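Local coordinates for hypothetical protein, GDSL-like Lipase/Acylhydrolase family protein (Bacteroides uniformis, PDB 4M8K) that is probably a hydrolase of the GDSL-like lipase/acylhydrolase family, cleaving ester bonds of a substrate not yet identified, at residues Arg78-His89 against Arg100-Gly110. Sequence-based numbering, arbitrary orientation. Where two conformers were deposited one is given.
With ACT (acetate ion), chain C.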
loop_
_atom_site.group_PDB
_atom_site.type_symbol
_atom_site.label_atom_id
_atom_site.label_comp_id
_atom_site.label_asym_id
_atom_site.label_seq_id
_atom_site.Cartn_x
_atom_site.Cartn_y
_atom_site.Cartn_z
ATOM N N ARG A 78 5.836 -9.514 -5.754
ATOM C CA ARG A 78 6.669 -8.932 -4.725
ATOM C C ARG A 78 5.783 -8.269 -3.709
ATOM O O ARG A 78 4.914 -7.510 -4.068
ATOM C CB ARG A 78 7.630 -7.866 -5.265
ATOM C CG ARG A 78 8.775 -8.405 -6.110
ATOM C CD ARG A 78 9.716 -9.366 -5.344
ATOM N NE ARG A 78 10.868 -9.609 -6.215
ATOM C CZ ARG A 78 11.906 -8.769 -6.364
ATOM N NH1 ARG A 78 12.014 -7.641 -5.660
ATOM N NH2 ARG A 78 12.867 -9.086 -7.223
ATOM N N ASN A 79 6.069 -8.525 -2.436
ATOM C CA ASN A 79 5.500 -7.743 -1.338
ATOM C C ASN A 79 6.529 -6.733 -0.773
ATOM O O ASN A 79 7.258 -7.027 0.198
ATOM C CB ASN A 79 4.969 -8.658 -0.238
ATOM C CG ASN A 79 4.201 -7.881 0.818
ATOM O OD1 ASN A 79 4.009 -6.684 0.676
ATOM N ND2 ASN A 79 3.879 -8.540 1.937
ATOM N N ASN A 80 6.578 -5.583 -1.420
ATOM C CA ASN A 80 7.430 -4.487 -0.964
ATOM C C ASN A 80 6.685 -3.618 0.028
ATOM O O ASN A 80 6.153 -2.568 -0.310
ATOM C CB ASN A 80 7.926 -3.653 -2.145
ATOM C CG ASN A 80 9.109 -2.786 -1.783
ATOM O OD1 ASN A 80 9.254 -2.363 -0.625
ATOM N ND2 ASN A 80 9.958 -2.515 -2.757
ATOM N N SER A 81 6.665 -4.079 1.267
ATOM C CA SER A 81 5.990 -3.411 2.355
ATOM C C SER A 81 6.981 -3.199 3.479
ATOM O O SER A 81 7.857 -4.015 3.705
ATOM C CB SER A 81 4.734 -4.172 2.817
ATOM O OG SER A 81 3.734 -4.282 1.773
ATOM N N TYR A 82 6.807 -2.067 4.174
ATOM C CA TYR A 82 7.797 -1.483 5.061
ATOM C C TYR A 82 7.089 -0.712 6.172
ATOM O O TYR A 82 6.472 0.336 5.943
ATOM C CB TYR A 82 8.704 -0.567 4.258
ATOM C CG TYR A 82 10.031 -0.128 4.901
ATOM C CD1 TYR A 82 10.107 0.388 6.197
ATOM C CD2 TYR A 82 11.216 -0.201 4.173
ATOM C CE1 TYR A 82 11.329 0.782 6.756
ATOM C CE2 TYR A 82 12.431 0.183 4.723
ATOM C CZ TYR A 82 12.474 0.696 6.012
ATOM O OH TYR A 82 13.683 1.115 6.530
ATOM N N SER A 83 7.264 -1.202 7.399
ATOM C CA SER A 83 6.609 -0.646 8.594
ATOM C C SER A 83 6.928 0.801 8.834
ATOM O O SER A 83 8.073 1.204 8.821
ATOM C CB SER A 83 7.056 -1.389 9.855
ATOM O OG SER A 83 6.584 -2.680 9.832
ATOM N N GLY A 84 5.899 1.612 9.050
ATOM C CA GLY A 84 6.126 3.001 9.355
ATOM C C GLY A 84 6.381 3.845 8.119
ATOM O O GLY A 84 6.364 5.087 8.198
ATOM N N SER A 85 6.549 3.216 6.956
ATOM C CA SER A 85 6.935 4.004 5.757
ATOM C C SER A 85 5.772 4.867 5.215
ATOM O O SER A 85 4.596 4.488 5.251
ATOM C CB SER A 85 7.467 3.143 4.600
ATOM O OG SER A 85 6.465 2.243 4.116
ATOM N N THR A 86 6.145 6.064 4.793
ATOM C CA THR A 86 5.257 7.086 4.298
ATOM C C THR A 86 5.269 7.147 2.795
ATOM O O THR A 86 6.222 6.746 2.147
ATOM C CB THR A 86 5.725 8.485 4.782
ATOM O OG1 THR A 86 7.125 8.576 4.586
ATOM C CG2 THR A 86 5.395 8.693 6.243
ATOM N N VAL A 87 4.209 7.685 2.214
ATOM C CA VAL A 87 4.222 7.969 0.802
ATOM C C VAL A 87 5.220 9.072 0.462
ATOM O O VAL A 87 5.991 8.945 -0.491
ATOM C CB VAL A 87 2.835 8.417 0.353
ATOM C CG1 VAL A 87 2.863 8.964 -1.064
ATOM C CG2 VAL A 87 1.870 7.247 0.476
ATOM N N CYS A 88 5.171 10.183 1.207
ATOM C CA CYS A 88 6.042 11.309 0.985
ATOM C C CYS A 88 7.367 11.125 1.771
ATOM O O CYS A 88 7.485 10.190 2.613
ATOM C CB CYS A 88 5.354 12.657 1.344
ATOM S SG CYS A 88 5.168 12.970 3.104
ATOM N N HIS A 89 8.326 12.033 1.543
ATOM C CA HIS A 89 9.644 11.927 2.214
ATOM C C HIS A 89 9.666 12.413 3.651
ATOM O O HIS A 89 10.680 12.279 4.308
ATOM C CB HIS A 89 10.697 12.691 1.451
ATOM C CG HIS A 89 10.939 12.198 0.063
ATOM N ND1 HIS A 89 11.111 10.873 -0.243
ATOM C CD2 HIS A 89 11.099 12.878 -1.098
ATOM C CE1 HIS A 89 11.367 10.748 -1.526
ATOM N NE2 HIS A 89 11.389 11.950 -2.067
ATOM N N ARG A 100 13.157 5.425 2.603
ATOM C CA ARG A 100 12.142 4.376 2.692
ATOM C C ARG A 100 10.754 4.726 2.217
ATOM O O ARG A 100 9.838 3.905 2.369
ATOM C CB ARG A 100 11.971 3.909 4.143
ATOM C CG ARG A 100 11.396 5.004 5.068
ATOM C CD ARG A 100 11.610 4.641 6.566
ATOM N NE ARG A 100 13.005 4.808 6.911
ATOM C CZ ARG A 100 13.527 4.452 8.078
ATOM N NH1 ARG A 100 12.790 3.850 9.021
ATOM N NH2 ARG A 100 14.791 4.664 8.285
ATOM N N SER A 101 10.577 5.888 1.621
ATOM C CA SER A 101 9.251 6.325 1.269
ATOM C C SER A 101 8.742 5.543 0.088
ATOM O O SER A 101 9.557 4.980 -0.651
ATOM C CB SER A 101 9.275 7.824 0.991
ATOM O OG SER A 101 10.198 8.115 -0.018
ATOM N N PHE A 102 7.415 5.508 -0.116
ATOM C CA PHE A 102 6.849 4.655 -1.181
ATOM C C PHE A 102 7.514 5.060 -2.489
ATOM O O PHE A 102 7.814 4.240 -3.308
ATOM C CB PHE A 102 5.343 4.802 -1.336
ATOM C CG PHE A 102 4.522 3.999 -0.351
ATOM C CD1 PHE A 102 4.907 3.830 0.947
ATOM C CD2 PHE A 102 3.336 3.440 -0.761
ATOM C CE1 PHE A 102 4.157 3.053 1.815
ATOM C CE2 PHE A 102 2.548 2.727 0.105
ATOM C CZ PHE A 102 2.962 2.522 1.395
ATOM N N ILE A 103 7.714 6.354 -2.665
ATOM C CA ILE A 103 8.163 6.892 -3.958
ATOM C C ILE A 103 9.599 6.524 -4.294
ATOM O O ILE A 103 10.017 6.626 -5.458
ATOM C CB ILE A 103 7.905 8.405 -4.068
ATOM C CG1 ILE A 103 8.635 9.194 -2.975
ATOM C CG2 ILE A 103 6.402 8.690 -4.046
ATOM C CD1 ILE A 103 8.300 10.675 -3.059
ATOM N N THR A 104 10.318 5.997 -3.327
ATOM C CA THR A 104 11.667 5.516 -3.555
ATOM C C THR A 104 11.719 4.024 -3.839
ATOM O O THR A 104 12.767 3.526 -4.185
ATOM C CB THR A 104 12.571 5.806 -2.343
ATOM O OG1 THR A 104 12.188 4.963 -1.245
ATOM C CG2 THR A 104 12.450 7.268 -1.925
ATOM N N ARG A 105 10.591 3.319 -3.696
ATOM C CA ARG A 105 10.561 1.859 -3.841
ATOM C C ARG A 105 9.854 1.346 -5.068
ATOM O O ARG A 105 9.721 0.160 -5.264
ATOM C CB ARG A 105 9.928 1.304 -2.588
ATOM C CG ARG A 105 10.914 1.367 -1.412
ATOM C CD ARG A 105 10.244 1.534 -0.059
ATOM N NE ARG A 105 9.186 0.564 0.116
ATOM C CZ ARG A 105 8.081 0.740 0.812
ATOM N NH1 ARG A 105 7.845 1.852 1.483
ATOM N NH2 ARG A 105 7.204 -0.221 0.826
ATOM N N ILE A 106 9.423 2.282 -5.927
ATOM C CA ILE A 106 8.588 1.992 -7.089
ATOM C C ILE A 106 9.245 1.167 -8.207
ATOM O O ILE A 106 8.522 0.591 -8.987
ATOM C CB ILE A 106 8.069 3.315 -7.728
ATOM C CG1 ILE A 106 9.209 4.252 -8.088
ATOM C CG2 ILE A 106 7.125 4.029 -6.768
ATOM C CD1 ILE A 106 8.738 5.453 -8.925
ATOM N N HIS A 107 10.575 1.087 -8.252
ATOM C CA HIS A 107 11.290 0.206 -9.197
ATOM C C HIS A 107 11.452 -1.233 -8.743
ATOM O O HIS A 107 11.916 -2.060 -9.534
ATOM C CB HIS A 107 12.702 0.738 -9.525
ATOM C CG HIS A 107 12.718 2.097 -10.155
ATOM N ND1 HIS A 107 12.825 2.290 -11.512
ATOM C CD2 HIS A 107 12.635 3.339 -9.605
ATOM C CE1 HIS A 107 12.822 3.580 -11.775
ATOM N NE2 HIS A 107 12.710 4.240 -10.633
ATOM N N ASN A 108 11.126 -1.556 -7.505
ATOM C CA ASN A 108 11.400 -2.892 -7.011
ATOM C C ASN A 108 10.104 -3.618 -6.653
ATOM O O ASN A 108 9.806 -3.843 -5.477
ATOM C CB ASN A 108 12.371 -2.789 -5.829
ATOM C CG ASN A 108 12.961 -4.096 -5.424
ATOM O OD1 ASN A 108 13.021 -5.079 -6.166
ATOM N ND2 ASN A 108 13.422 -4.122 -4.179
ATOM N N LEU A 109 9.345 -3.992 -7.697
ATOM C CA LEU A 109 8.070 -4.691 -7.573
ATOM C C LEU A 109 7.951 -5.924 -8.471
ATOM O O LEU A 109 6.847 -6.457 -8.652
ATOM C CB LEU A 109 6.958 -3.719 -7.932
ATOM C CG LEU A 109 6.836 -2.489 -7.011
ATOM C CD1 LEU A 109 5.729 -1.583 -7.517
ATOM C CD2 LEU A 109 6.529 -2.916 -5.614
ATOM N N GLY A 110 9.072 -6.323 -9.078
ATOM C CA GLY A 110 9.108 -7.411 -10.031
ATOM C C GLY A 110 8.418 -7.059 -11.338
ATOM O O GLY A 110 8.478 -5.910 -11.789
HETATM C C ACT C . 2.264 1.440 9.853
HETATM O O ACT C . 2.521 0.922 10.953
HETATM O OXT ACT C . 3.114 1.429 8.962
HETATM C CH3 ACT C . 0.931 2.061 9.560
HETATM O O HOH W 1 10.207 -6.003 -3.982
HETATM O O HOH W 2 9.815 3.469 9.181
#
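Asn80 OD1 takes a hydrogen bond from Arg105 NE at 3.0 Å, a weak one from Arg105 NH2, and a third from Asn42 in a neighbouring loop. Both arginine nitrogens face Asn80 side-on, NH2 also reaching the backbone Asn80 O at 2.8 Å, and the two flat groups are turned 42° apart. With CG anti to the backbone N (chi1 -163°), the amide is placed between Arg105 and Asn108, and its ND2 gives a nearly straight bond to Asn108 O at 3.0 Å. The amide is thus held at both ends and its rotation fixed. Arg105 NH1 bonds to its own segment at Arg100 O and weakly to Ser85 OG, while Tyr82 CB lies over one guanidinium face. At the Arg78 end, Arg78 NH1 hydrogen-bonds Asn108 OD1 at 2.8 Å from above the amide plane, and a water bridges NH1 to Asn108 O. Arg100 runs across Tyr82, its CB making a CH-pi contact over one ring face, 3.9 Å from the centroid; the Tyr82 OH stands over the centre of one guanidinium face, the planes 43° apart. Farther along, Phe102 N bonds to Thr86 O, His89 ND1 pairs with Ser101 OG at 2.9 Å, and Ile103 CD1 sits over the imidazole face, 3.7 Å from its centroid. Val87 O is buried here without a polar partner. The contact joins the end of edge strand 75-81 and the type II turn Tyr82-Ser85 to the connection leading to strand 114-118. In that turn Gly84 N hydrogen-bonds an acetate, probably from the crystallisation liquor, also held by Ser29, Asn122 and His205, a placement expected of an oxyanion-hole donor in GDSL (SGNH) hydrolases.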